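Local coordinates for alkyl hydroperoxide reductase AhpD (Deinococcus radiodurans R1, PDB 6K40), which probably reduces peroxides as an antioxidant enzyme of the AhpD-like family, at residues G28-K31 against L32-K35; P44-F47 against R48-L52; N90-V93 against Y94-V97; I171-F174 against N175-R179. One frame throughout, in Å; residues are numbered along the deposited sequence.

All four contacts are local, each within one continuous run of chain; they follow one another in series, so none nests within or crosses another, and none closes a long loop. Contact 1 is two turns of helix 27-40. Contact 2, on the short helix 45-49 that comes next, packs against it through Trp33, Val29 and Leu32. Contact 3 starts helix 93-107 after the bend that ends helix 76-90, and its Tyr94 reaches back through its hydroxyl to the first turn of contact 2. Contact 4 lies inside helix 161-184, where Asn175 and Asn178 bind Asn90 of contact 3. Contacts 3 and 4 thus tie the central helices together, while contact 1 lies towards the periphery.

Contact 1: residues G28-K31 against L32-K35; sequences GVKK and LWSK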
ATOM      1  N   GLY A  28       8.015   2.148 -33.832  1.00 24.88           N
ATOM      2  CA  GLY A  28       8.884   1.487 -32.881  1.00 23.65           C
ATOM      3  C   GLY A  28       8.089   1.245 -31.620  1.00 23.70           C
ATOM      4  O   GLY A  28       8.301   0.252 -30.916  1.00 24.61           O
ATOM      5  N   VAL A  29       7.116   2.122 -31.372  1.00 22.21           N
ATOM      6  CA  VAL A  29       6.140   1.861 -30.321  1.00 21.67           C
ATOM      7  C   VAL A  29       5.346   0.601 -30.648  1.00 21.10           C
ATOM      8  O   VAL A  29       5.097  -0.235 -29.775  1.00 21.08           O
ATOM      9  CB  VAL A  29       5.219   3.079 -30.125  1.00 20.13           C
ATOM     10  CG1 VAL A  29       4.100   2.740 -29.161  1.00 16.38           C
ATOM     11  CG2 VAL A  29       6.018   4.267 -29.619  1.00 18.82           C
ATOM     12  N   LYS A  30       4.939   0.444 -31.910  1.00 22.01           N
ATOM     13  CA  LYS A  30       4.212  -0.763 -32.299  1.00 22.32           C
ATOM     14  C   LYS A  30       5.102  -1.999 -32.219  1.00 22.36           C
ATOM     15  O   LYS A  30       4.637  -3.081 -31.829  1.00 23.18           O
ATOM     16  CB  LYS A  30       3.635  -0.598 -33.705  1.00 22.49           C
ATOM     17  CG  LYS A  30       2.399   0.284 -33.761  1.00 24.64           C
ATOM     18  CD  LYS A  30       2.364   1.115 -35.031  1.00 27.01           C
ATOM     19  CE  LYS A  30       1.596   0.412 -36.135  1.00 27.99           C
ATOM     20  NZ  LYS A  30       1.328   1.327 -37.279  1.00 30.17           N
ATOM     21  N   LYS A  31       6.387  -1.863 -32.559  1.00 22.04           N
ATOM     22  CA  LYS A  31       7.276  -3.014 -32.431  1.00 24.08           C
ATOM     23  C   LYS A  31       7.449  -3.409 -30.967  1.00 24.69           C
ATOM     24  O   LYS A  31       7.472  -4.602 -30.632  1.00 24.55           O
ATOM     25  CB  LYS A  31       8.632  -2.707 -33.070  1.00 26.07           C
ATOM     26  CG  LYS A  31       9.614  -3.866 -33.011  1.00 30.37           C
ATOM     27  CD  LYS A  31      10.900  -3.556 -33.766  1.00 33.45           C
ATOM     28  CE  LYS A  31      11.868  -2.748 -32.914  1.00 35.27           C
ATOM     29  NZ  LYS A  31      11.624  -1.283 -33.019  1.00 37.10           N
ATOM     30  N   LEU A  32       7.508  -2.419 -30.072  1.00 25.24           N
ATOM     31  CA  LEU A  32       7.593  -2.725 -28.648  1.00 24.41           C
ATOM     32  C   LEU A  32       6.294  -3.337 -28.136  1.00 23.11           C
ATOM     33  O   LEU A  32       6.321  -4.234 -27.289  1.00 22.24           O
ATOM     34  CB  LEU A  32       7.940  -1.465 -27.856  1.00 24.57           C
ATOM     35  CG  LEU A  32       8.013  -1.648 -26.339  1.00 24.55           C
ATOM     36  CD1 LEU A  32       9.137  -2.608 -25.967  1.00 24.21           C
ATOM     37  CD2 LEU A  32       8.181  -0.308 -25.637  1.00 24.33           C
ATOM     38  N   TRP A  33       5.151  -2.873 -28.644  1.00 22.71           N
ATOM     39  CA  TRP A  33       3.870  -3.480 -28.293  1.00 23.60           C
ATOM     40  C   TRP A  33       3.851  -4.960 -28.659  1.00 23.95           C
ATOM     41  O   TRP A  33       3.443  -5.812 -27.858  1.00 23.21           O
ATOM     42  CB  TRP A  33       2.734  -2.740 -29.002  1.00 24.41           C
ATOM     43  CG  TRP A  33       2.436  -1.382 -28.445  1.00 23.60           C
ATOM     44  CD1 TRP A  33       3.006  -0.797 -27.351  1.00 23.37           C
ATOM     45  CD2 TRP A  33       1.486  -0.438 -28.953  1.00 22.61           C
ATOM     46  NE1 TRP A  33       2.470   0.452 -27.148  1.00 21.97           N
ATOM     47  CE2 TRP A  33       1.533   0.694 -28.117  1.00 22.13           C
ATOM     48  CE3 TRP A  33       0.598  -0.443 -30.033  1.00 22.17           C
ATOM     49  CZ2 TRP A  33       0.728   1.813 -28.328  1.00 21.89           C
ATOM     50  CZ3 TRP A  33      -0.201   0.666 -30.240  1.00 22.37           C
ATOM     51  CH2 TRP A  33      -0.130   1.779 -29.392  1.00 21.31           C
ATOM     52  N   SER A  34       4.306  -5.280 -29.871  1.00 24.06           N
ATOM     53  CA  SER A  34       4.299  -6.669 -30.319  1.00 24.90           C
ATOM     54  C   SER A  34       5.280  -7.510 -29.511  1.00 26.53           C
ATOM     55  O   SER A  34       4.993  -8.669 -29.186  1.00 26.23           O
ATOM     56  CB  SER A  34       4.618  -6.750 -31.808  1.00 24.54           C
ATOM     57  OG  SER A  34       3.491  -6.381 -32.579  1.00 26.08           O
ATOM     58  N   LYS A  35       6.427  -6.933 -29.143  1.00 25.59           N
ATOM     59  CA  LYS A  35       7.391  -7.690 -28.350  1.00 28.17           C
ATOM     60  C   LYS A  35       6.865  -7.937 -26.940  1.00 29.76           C
ATOM     61  O   LYS A  35       7.009  -9.043 -26.397  1.00 29.70           O
ATOM     62  CB  LYS A  35       8.713  -6.932 -28.311  1.00 32.26           C
ATOM     63  CG  LYS A  35       9.838  -7.590 -27.525  1.00 37.53           C
ATOM     64  CD  LYS A  35      11.005  -6.613 -27.373  1.00 41.35           C
ATOM     65  CE  LYS A  35      11.830  -6.866 -26.116  1.00 43.60           C
ATOM     66  NZ  LYS A  35      12.506  -8.193 -26.135  1.00 45.37           N
TER
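Val29 and Trp33 make the principal side-chain contact here, one helical turn apart. The CG1 methyl of Val29 sits over one face of the indole, 3.2 Å above its plane and displaced towards the rim. Its closest ring atom is Trp33 CE2, 3.4 Å from CG1. The methyl is placed there because CG1 of Val29 lies anti to its own backbone N (chi1 173°), while CG of Trp33 is turned back beside its backbone N (chi1 -73°), which sweeps the indole along the preceding turn. The Val29 carbonyl oxygen lies over the same face, 3.2 Å from Trp33 CG, and so the pyrrole end of the indole is packed against backbone as well as methyl. The CG of Lys30 approaches the ring more loosely and obliquely.

Backbone hydrogen bonding is regular. The amides of Leu32, Trp33, Ser34 and Lys35 bind the carbonyls of Gly28, Val29, Lys30 and Lys31 in turn; Trp33 N to Val29 O, for example, is 2.9 Å.

The polar ends turn to other partners. Trp33 NE1 donates to Phe47 O, and Arg48 makes a cation-pi contact with the indole; Lys30 NZ forms a salt bridge with Glu27. On the inner side, Val29 and Leu32 both lie against Phe57 of helix 54-69.

Contacts and bonds from i to i+4 mark a regular alpha-helix. With Val29, Leu32 and Trp33 on one side and Lys31, Ser34 and Lys35 on the other, helix 27-40 of this all-helical AhpD-like chain is amphipathic, its apolar side facing helices 45-49 and 54-69.

Contact 2: residues P44-F47 against R48-L52; sequences PNVF and RAQAL
Val46 and Gln50 are brought alongside by matching first torsions: CG2 of Val46 and CG of Gln50 are each anti to their own backbone N, the glutamine at chi1 -152°. Both side chains therefore point the same way, and the extended glutamine carries its amide past the valine, with OE1 3.5 Å from Val46 CG2. A glycerol, probably from the crystallisation liquor, lies near the Val46 side chain. On another side of the helix, CG of Arg48 lies beside its backbone N (chi1 -63°) and the chain runs straight from CG to NE. That reach delivers NE to a water at 2.6 Å, which lies in the guanidinium plane, at its edge. The same water donates to Asn45 OD1 at 3.0 Å, bridging two side chains three residues apart and helping to set the rotation of both groups; Asn45 ND2 is held by Val187 O.

The backbone forms a short helix of little more than one turn, begun just after Pro44. Asn45 O accepts from Ala49 N at 2.9 Å and, weakly, from Arg48 N, and Val46 O accepts from Gln50 N at 2.9 Å. Beyond this, the Ala51 methyl presses against the Phe47 carbonyl oxygen, CB to O 3.1 Å. At the start, Pro44 CB lies over one face of the Phe47 ring.

Short as it is, helix 45-49 is held on several sides. Phe47 packs on Leu32 and Ala36 of helix 27-40 and meets Trp61 edge-to-face, Gln50 and Ala51 rest on Phe57 of helix 54-69, and Pro44 and Asn45 touch Tyr94 of helix 93-107.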
ATOM      1  N   PRO A  44       1.833  -3.683 -21.450  1.00 21.72           N
ATOM      2  CA  PRO A  44       1.702  -2.764 -20.312  1.00 21.68           C
ATOM      3  C   PRO A  44       1.060  -1.446 -20.717  1.00 22.58           C
ATOM      4  O   PRO A  44       1.428  -0.836 -21.724  1.00 24.00           O
ATOM      5  CB  PRO A  44       3.150  -2.568 -19.856  1.00 20.94           C
ATOM      6  CG  PRO A  44       3.830  -3.838 -20.246  1.00 21.35           C
ATOM      7  CD  PRO A  44       3.180  -4.274 -21.534  1.00 21.42           C
ATOM      8  N   ASN A  45       0.081  -1.010 -19.919  1.00 19.96           N
ATOM      9  CA  ASN A  45      -0.680   0.189 -20.254  1.00 22.49           C
ATOM     10  C   ASN A  45       0.195   1.435 -20.320  1.00 23.37           C
ATOM     11  O   ASN A  45      -0.172   2.397 -21.006  1.00 24.25           O
ATOM     12  CB  ASN A  45      -1.812   0.395 -19.245  1.00 22.33           C
ATOM     13  CG  ASN A  45      -2.972  -0.560 -19.468  1.00 22.13           C
ATOM     14  OD1 ASN A  45      -3.187  -1.049 -20.579  1.00 18.40           O
ATOM     15  ND2 ASN A  45      -3.729  -0.828 -18.407  1.00 24.97           N
ATOM     16  N   VAL A  46       1.335   1.446 -19.625  1.00 21.48           N
ATOM     17  CA  VAL A  46       2.248   2.578 -19.751  1.00 23.07           C
ATOM     18  C   VAL A  46       2.792   2.658 -21.172  1.00 24.22           C
ATOM     19  O   VAL A  46       2.956   3.753 -21.727  1.00 24.52           O
ATOM     20  CB  VAL A  46       3.375   2.492 -18.703  1.00 22.98           C
ATOM     21  CG1 VAL A  46       4.243   1.251 -18.920  1.00 20.92           C
ATOM     22  CG2 VAL A  46       4.220   3.759 -18.736  1.00 23.46           C
ATOM     23  N   PHE A  47       3.037   1.499 -21.796  1.00 24.07           N
ATOM     24  CA  PHE A  47       3.542   1.461 -23.165  1.00 24.90           C
ATOM     25  C   PHE A  47       2.556   2.080 -24.145  1.00 25.48           C
ATOM     26  O   PHE A  47       2.956   2.532 -25.222  1.00 24.07           O
ATOM     27  CB  PHE A  47       3.844   0.019 -23.581  1.00 23.89           C
ATOM     28  CG  PHE A  47       5.056  -0.571 -22.914  1.00 21.21           C
ATOM     29  CD1 PHE A  47       5.864   0.199 -22.093  1.00 19.31           C
ATOM     30  CD2 PHE A  47       5.384  -1.903 -23.110  1.00 20.71           C
ATOM     31  CE1 PHE A  47       6.979  -0.351 -21.480  1.00 18.56           C
ATOM     32  CE2 PHE A  47       6.494  -2.457 -22.503  1.00 19.44           C
ATOM     33  CZ  PHE A  47       7.294  -1.679 -21.687  1.00 18.45           C
ATOM     34  N   ARG A  48       1.268   2.080 -23.807  1.00 25.43           N
ATOM     35  CA  ARG A  48       0.263   2.729 -24.639  1.00 26.38           C
ATOM     36  C   ARG A  48       0.114   4.204 -24.289  1.00 25.67           C
ATOM     37  O   ARG A  48       0.089   5.058 -25.180  1.00 26.20           O
ATOM     38  CB  ARG A  48      -1.089   2.026 -24.491  1.00 28.06           C
ATOM     39  CG  ARG A  48      -1.109   0.580 -24.946  1.00 29.93           C
ATOM     40  CD  ARG A  48      -2.536   0.112 -25.178  1.00 30.97           C
ATOM     41  NE  ARG A  48      -2.599  -1.311 -25.492  1.00 32.62           N
ATOM     42  CZ  ARG A  48      -2.390  -1.821 -26.701  1.00 34.53           C
ATOM     43  NH1 ARG A  48      -2.102  -1.027 -27.723  1.00 33.76           N
ATOM     44  NH2 ARG A  48      -2.470  -3.131 -26.890  1.00 36.71           N
ATOM     45  N   ALA A  49       0.032   4.513 -22.994  1.00 23.34           N
ATOM     46  CA  ALA A  49      -0.300   5.870 -22.577  1.00 21.87           C
ATOM     47  C   ALA A  49       0.872   6.824 -22.777  1.00 22.73           C
ATOM     48  O   ALA A  49       0.719   7.884 -23.398  1.00 23.52           O
ATOM     49  CB  ALA A  49      -0.753   5.864 -21.118  1.00 21.28           C
ATOM     50  N   GLN A  50       2.050   6.476 -22.253  1.00 22.55           N
ATOM     51  CA  GLN A  50       3.183   7.390 -22.320  1.00 20.38           C
ATOM     52  C   GLN A  50       3.767   7.514 -23.720  1.00 21.77           C
ATOM     53  O   GLN A  50       4.567   8.424 -23.961  1.00 22.25           O
ATOM     54  CB  GLN A  50       4.269   6.933 -21.350  1.00 20.44           C
ATOM     55  CG  GLN A  50       5.139   8.052 -20.820  1.00 20.11           C
ATOM     56  CD  GLN A  50       6.088   7.572 -19.745  1.00 19.81           C
ATOM     57  OE1 GLN A  50       5.671   6.945 -18.770  1.00 20.05           O
ATOM     58  NE2 GLN A  50       7.373   7.860 -19.915  1.00 19.75           N
ATOM     59  N   ALA A  51       3.386   6.638 -24.646  1.00 22.96           N
ATOM     60  CA  ALA A  51       3.975   6.618 -25.978  1.00 23.80           C
ATOM     61  C   ALA A  51       3.371   7.654 -26.917  1.00 24.84           C
ATOM     62  O   ALA A  51       3.655   7.606 -28.118  1.00 26.00           O
ATOM     63  CB  ALA A  51       3.839   5.225 -26.593  1.00 22.51           C
ATOM     64  N   LEU A  52       2.554   8.580 -26.407  1.00 23.96           N
ATOM     65  CA  LEU A  52       1.980   9.610 -27.268  1.00 23.42           C
ATOM     66  C   LEU A  52       3.072  10.431 -27.944  1.00 22.02           C
ATOM     67  O   LEU A  52       2.922  10.841 -29.100  1.00 22.43           O
ATOM     68  CB  LEU A  52       1.050  10.511 -26.456  1.00 24.55           C
ATOM     69  CG  LEU A  52       0.343  11.642 -27.208  1.00 24.69           C
ATOM     70  CD1 LEU A  52      -0.726  11.086 -28.136  1.00 25.83           C
ATOM     71  CD2 LEU A  52      -0.254  12.647 -26.234  1.00 22.76           C
TER
HETATM   72  O   HOH W   1      -2.858  -2.480 -23.145  1.00 32.16           O

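Contact 3: residues N90-V93 against Y94-V97; sequences NRCV and YCAV
Cys92 and Cys95 face each other across the first turn of helix 93-107. The sulfur of Cys92 accepts a nearly straight hydrogen bond from Cys95 N, 3.5 Å from N to SG with an N-H...S angle of 169°, and thereby caps the helix from the N-cap position. Its placement follows from the first torsion of Cys92, which sets SG anti to the backbone N (chi1 174°) and brings it to the amide of Cys95. Two backbone bonds continue the helix: Ala96 N to Cys92 O and Val97 N to Val93 O, each 2.9 Å.

The sulfurs are in van der Waals contact, SG of Cys92 to SG of Cys95 at 3.6 Å, too far apart for a disulfide. Cys92-Val93-Tyr94-Cys95 is a CXXC sequence at a helix N terminus, as in other AhpD proteins, where this pair is the redox centre; the same role is probable here. A glycerol, probably from the crystallisation liquor, lies beside Cys95 and may mark a pocket.

Among apolar contacts, Val93 and Val97 run side by side, CG1 to CG2 4.1 Å.

Polar partners lie further off. Tyr94 OH hydrogen-bonds to Val46 N. Helix 76-90 closes in a Schellman motif, with Arg91, its phi positive, at C-prime. The Arg91 guanidinium forms a salt bridge with Glu137 and a hydrogen bond with the Val118 carbonyl, both of the second subunit, while Val93 N bonds to Gln122 of the second subunit.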
ATOM      1  N   ASN A  90       5.205   7.817  -2.654  1.00 16.45           N
ATOM      2  CA  ASN A  90       4.571   8.791  -3.533  1.00 15.60           C
ATOM      3  C   ASN A  90       3.120   8.452  -3.836  1.00 17.32           C
ATOM      4  O   ASN A  90       2.422   9.272  -4.446  1.00 18.12           O
ATOM      5  CB  ASN A  90       5.360   8.914  -4.839  1.00 15.81           C
ATOM      6  CG  ASN A  90       6.704   9.592  -4.641  1.00 16.31           C
ATOM      7  OD1 ASN A  90       6.810  10.581  -3.918  1.00 14.45           O
ATOM      8  ND2 ASN A  90       7.739   9.058  -5.283  1.00 16.43           N
ATOM      9  N   ARG A  91       2.654   7.275  -3.419  1.00 14.75           N
ATOM     10  CA  ARG A  91       1.266   6.855  -3.610  1.00 17.94           C
ATOM     11  C   ARG A  91       0.897   6.811  -5.090  1.00 17.75           C
ATOM     12  O   ARG A  91      -0.089   7.408  -5.529  1.00 17.86           O
ATOM     13  CB  ARG A  91       0.304   7.751  -2.823  1.00 17.55           C
ATOM     14  CG  ARG A  91       0.493   7.649  -1.323  1.00 17.79           C
ATOM     15  CD  ARG A  91      -0.339   8.666  -0.579  1.00 17.98           C
ATOM     16  NE  ARG A  91      -1.766   8.387  -0.685  1.00 17.59           N
ATOM     17  CZ  ARG A  91      -2.716   9.273  -0.403  1.00 19.14           C
ATOM     18  NH1 ARG A  91      -2.386  10.494   0.003  1.00 19.89           N
ATOM     19  NH2 ARG A  91      -3.995   8.940  -0.525  1.00 17.70           N
ATOM     20  N   CYS A  92       1.697   6.086  -5.864  1.00 16.64           N
ATOM     21  CA  CYS A  92       1.423   5.873  -7.278  1.00 18.71           C
ATOM     22  C   CYS A  92       0.871   4.465  -7.468  1.00 17.79           C
ATOM     23  O   CYS A  92       1.582   3.482  -7.235  1.00 18.60           O
ATOM     24  CB  CYS A  92       2.693   6.077  -8.107  1.00 21.12           C
ATOM     25  SG  CYS A  92       2.493   5.660  -9.842  1.00 23.85           S
ATOM     26  N   VAL A  93      -0.392   4.375  -7.893  1.00 17.69           N
ATOM     27  CA  VAL A  93      -1.060   3.078  -7.975  1.00 17.35           C
ATOM     28  C   VAL A  93      -0.441   2.218  -9.070  1.00 19.68           C
ATOM     29  O   VAL A  93      -0.224   1.016  -8.881  1.00 19.52           O
ATOM     30  CB  VAL A  93      -2.570   3.266  -8.188  1.00 18.74           C
ATOM     31  CG1 VAL A  93      -3.229   1.944  -8.544  1.00 16.03           C
ATOM     32  CG2 VAL A  93      -3.208   3.867  -6.946  1.00 19.23           C
ATOM     33  N   TYR A  94      -0.160   2.811 -10.234  1.00 21.36           N
ATOM     34  CA  TYR A  94       0.421   2.042 -11.330  1.00 21.78           C
ATOM     35  C   TYR A  94       1.714   1.373 -10.890  1.00 24.05           C
ATOM     36  O   TYR A  94       1.872   0.147 -11.013  1.00 26.33           O
ATOM     37  CB  TYR A  94       0.675   2.936 -12.550  1.00 20.20           C
ATOM     38  CG  TYR A  94       1.032   2.150 -13.801  1.00 19.44           C
ATOM     39  CD1 TYR A  94       2.298   1.591 -13.970  1.00 19.32           C
ATOM     40  CD2 TYR A  94       0.095   1.953 -14.805  1.00 18.15           C
ATOM     41  CE1 TYR A  94       2.615   0.861 -15.107  1.00 18.94           C
ATOM     42  CE2 TYR A  94       0.402   1.230 -15.941  1.00 17.22           C
ATOM     43  CZ  TYR A  94       1.660   0.689 -16.087  1.00 18.69           C
ATOM     44  OH  TYR A  94       1.963  -0.030 -17.214  1.00 19.49           O
ATOM     45  N   CYS A  95       2.653   2.168 -10.369  1.00 21.11           N
ATOM     46  CA  CYS A  95       3.948   1.612 -10.010  1.00 21.31           C
ATOM     47  C   CYS A  95       3.831   0.699  -8.799  1.00 19.63           C
ATOM     48  O   CYS A  95       4.450  -0.367  -8.769  1.00 20.03           O
ATOM     49  CB  CYS A  95       4.949   2.745  -9.752  1.00 23.97           C
ATOM     50  SG  CYS A  95       5.311   3.799 -11.181  1.00 27.16           S
ATOM     51  N   ALA A  96       2.974   1.047  -7.838  1.00 19.27           N
ATOM     52  CA  ALA A  96       2.754   0.164  -6.695  1.00 18.27           C
ATOM     53  C   ALA A  96       2.310  -1.217  -7.150  1.00 18.64           C
ATOM     54  O   ALA A  96       2.939  -2.220  -6.810  1.00 19.75           O
ATOM     55  CB  ALA A  96       1.727   0.765  -5.729  1.00 17.45           C
ATOM     56  N   VAL A  97       1.267  -1.285  -7.976  1.00 18.52           N
ATOM     57  CA  VAL A  97       0.732  -2.577  -8.396  1.00 19.47           C
ATOM     58  C   VAL A  97       1.755  -3.347  -9.227  1.00 21.60           C
ATOM     59  O   VAL A  97       2.090  -4.501  -8.919  1.00 23.26           O
ATOM     60  CB  VAL A  97      -0.588  -2.384  -9.163  1.00 19.12           C
ATOM     61  CG1 VAL A  97      -1.046  -3.697  -9.771  1.00 16.07           C
ATOM     62  CG2 VAL A  97      -1.658  -1.816  -8.235  1.00 18.41           C
TER

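Contact 4: residues I171-F174 against N175-R179; sequences IAMF and NMTNR
The side chains of Ile171 and Asn175 leave the helix alongside one another, on a middle turn of the long alpha-helix 161-184 of this all-helical AhpD-like fold. The Asn175 amide folds back on the preceding turn, and ND2 donates to Ile171 O at 3.0 Å. It comes from above the carbonyl plane, whereas the backbone N of Asn175 reaches the same oxygen from the opposite face; two donors thus grip Ile171 O. ND2 also bonds to Thr140.

Met173 and Met176 run alongside each other, their sulfurs 3.6 Å apart. The Met173 chain, bent at its second and third torsions, also sets its sulfur 3.9 Å from CG2 of Thr177, a side chain it crosses at about a right angle; beyond, Met173 packs on Phe64 of helix 54-69.

Phe174 and Thr177 cross at a slant. With OG1 between backbone N and carbonyl carbon (chi1 62°), the threonine hydroxyl comes 3.4 Å from Phe174 CD1. OG1 is also near the Phe174 and Met173 carbonyl oxygens, at best weakly bonded to one of them. The ring itself meets His99 edge-to-face.

Asn178 bonds to Asn90 and Ser87 of helix 76-90 and touches Cys95, so this turn borders the CXXC site. Arg179 NH1 holds Asn175 O at 2.9 Å and also takes a lone pair of Asn175 OD1, itself a further acceptor for Asn90 ND2, at 3.1 Å, both acceptors lying in its guanidinium plane.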
ATOM      1  N   ILE A 171      16.101   4.940  -7.330  1.00 17.06           N
ATOM      2  CA  ILE A 171      15.220   5.719  -6.459  1.00 18.13           C
ATOM      3  C   ILE A 171      14.731   6.971  -7.179  1.00 18.74           C
ATOM      4  O   ILE A 171      13.531   7.288  -7.181  1.00 19.95           O
ATOM      5  CB  ILE A 171      15.935   6.070  -5.141  1.00 17.30           C
ATOM      6  CG1 ILE A 171      16.209   4.803  -4.328  1.00 14.96           C
ATOM      7  CG2 ILE A 171      15.106   7.067  -4.334  1.00 15.69           C
ATOM      8  CD1 ILE A 171      17.368   4.935  -3.352  1.00 15.12           C
ATOM      9  N   ALA A 172      15.651   7.691  -7.826  1.00 17.83           N
ATOM     10  CA  ALA A 172      15.264   8.920  -8.509  1.00 17.37           C
ATOM     11  C   ALA A 172      14.390   8.630  -9.729  1.00 16.58           C
ATOM     12  O   ALA A 172      13.442   9.374 -10.023  1.00 17.95           O
ATOM     13  CB  ALA A 172      16.521   9.704  -8.885  1.00 18.56           C
ATOM     14  N   MET A 173      14.666   7.530 -10.432  1.00 16.33           N
ATOM     15  CA  MET A 173      13.875   7.170 -11.603  1.00 19.96           C
ATOM     16  C   MET A 173      12.454   6.799 -11.220  1.00 18.67           C
ATOM     17  O   MET A 173      11.512   7.074 -11.972  1.00 19.06           O
ATOM     18  CB  MET A 173      14.554   6.012 -12.339  1.00 25.87           C
ATOM     19  CG  MET A 173      13.763   5.393 -13.486  1.00 31.61           C
ATOM     20  SD  MET A 173      13.157   6.564 -14.718  1.00 37.64           S
ATOM     21  CE  MET A 173      14.623   7.526 -15.059  1.00 36.52           C
ATOM     22  N   PHE A 174      12.264   6.208 -10.045  1.00 17.53           N
ATOM     23  CA  PHE A 174      10.893   5.935  -9.647  1.00 18.76           C
ATOM     24  C   PHE A 174      10.225   7.176  -9.079  1.00 19.67           C
ATOM     25  O   PHE A 174       9.009   7.332  -9.224  1.00 20.09           O
ATOM     26  CB  PHE A 174      10.846   4.751  -8.686  1.00 16.81           C
ATOM     27  CG  PHE A 174      10.874   3.440  -9.402  1.00 16.88           C
ATOM     28  CD1 PHE A 174       9.731   2.953 -10.012  1.00 17.88           C
ATOM     29  CD2 PHE A 174      12.056   2.735  -9.538  1.00 16.37           C
ATOM     30  CE1 PHE A 174       9.757   1.764 -10.708  1.00 18.34           C
ATOM     31  CE2 PHE A 174      12.089   1.544 -10.233  1.00 17.66           C
ATOM     32  CZ  PHE A 174      10.937   1.059 -10.824  1.00 18.10           C
ATOM     33  N   ASN A 175      11.001   8.097  -8.502  1.00 17.61           N
ATOM     34  CA  ASN A 175      10.441   9.412  -8.203  1.00 16.30           C
ATOM     35  C   ASN A 175       9.971  10.121  -9.469  1.00 20.06           C
ATOM     36  O   ASN A 175       9.084  10.979  -9.407  1.00 20.39           O
ATOM     37  CB  ASN A 175      11.464  10.265  -7.459  1.00 14.31           C
ATOM     38  CG  ASN A 175      11.353  10.115  -5.961  1.00 15.38           C
ATOM     39  OD1 ASN A 175      10.487  10.722  -5.330  1.00 15.24           O
ATOM     40  ND2 ASN A 175      12.219   9.291  -5.382  1.00 15.71           N
ATOM     41  N   MET A 176      10.556   9.779 -10.621  1.00 21.74           N
ATOM     42  CA  MET A 176      10.092  10.345 -11.889  1.00 20.94           C
ATOM     43  C   MET A 176       8.857   9.616 -12.424  1.00 17.79           C
ATOM     44  O   MET A 176       7.871  10.252 -12.833  1.00 14.20           O
ATOM     45  CB  MET A 176      11.203  10.295 -12.938  1.00 26.26           C
ATOM     46  CG  MET A 176      10.670  10.502 -14.344  1.00 34.93           C
ATOM     47  SD  MET A 176      11.518   9.604 -15.640  1.00 44.59           S
ATOM     48  CE  MET A 176      12.855  10.729 -16.003  1.00 44.02           C
ATOM     49  N   THR A 177       8.901   8.280 -12.448  1.00 17.14           N
ATOM     50  CA  THR A 177       7.793   7.527 -13.032  1.00 19.68           C
ATOM     51  C   THR A 177       6.524   7.671 -12.199  1.00 19.92           C
ATOM     52  O   THR A 177       5.419   7.719 -12.754  1.00 20.32           O
ATOM     53  CB  THR A 177       8.159   6.049 -13.187  1.00 22.65           C
ATOM     54  OG1 THR A 177       8.413   5.465 -11.901  1.00 21.96           O
ATOM     55  CG2 THR A 177       9.386   5.892 -14.079  1.00 22.67           C
ATOM     56  N   ASN A 178       6.656   7.740 -10.870  1.00 20.50           N
ATOM     57  CA  ASN A 178       5.501   8.015 -10.021  1.00 19.84           C
ATOM     58  C   ASN A 178       4.818   9.309 -10.439  1.00 20.75           C
ATOM     59  O   ASN A 178       3.591   9.366 -10.572  1.00 14.44           O
ATOM     60  CB  ASN A 178       5.933   8.098  -8.558  1.00 17.42           C
ATOM     61  CG  ASN A 178       6.367   6.766  -7.998  1.00 16.86           C
ATOM     62  OD1 ASN A 178       6.892   6.697  -6.887  1.00 17.95           O
ATOM     63  ND2 ASN A 178       6.158   5.699  -8.762  1.00 14.50           N
ATOM     64  N   ARG A 179       5.606  10.361 -10.654  1.00 14.31           N
ATOM     65  CA  ARG A 179       5.026  11.653 -10.990  1.00 14.33           C
ATOM     66  C   ARG A 179       4.361  11.618 -12.359  1.00 19.28           C
ATOM     67  O   ARG A 179       3.249  12.129 -12.523  1.00 18.53           O
ATOM     68  CB  ARG A 179       6.097  12.738 -10.914  1.00 25.63           C
ATOM     69  CG  ARG A 179       6.312  13.214  -9.489  1.00 14.29           C
ATOM     70  CD  ARG A 179       7.634  13.920  -9.290  1.00 14.27           C
ATOM     71  NE  ARG A 179       7.709  14.473  -7.943  1.00 16.10           N
ATOM     72  CZ  ARG A 179       8.269  13.853  -6.911  1.00 16.55           C
ATOM     73  NH1 ARG A 179       8.822  12.657  -7.072  1.00 14.29           N
ATOM     74  NH2 ARG A 179       8.278  14.434  -5.717  1.00 14.99           N
TER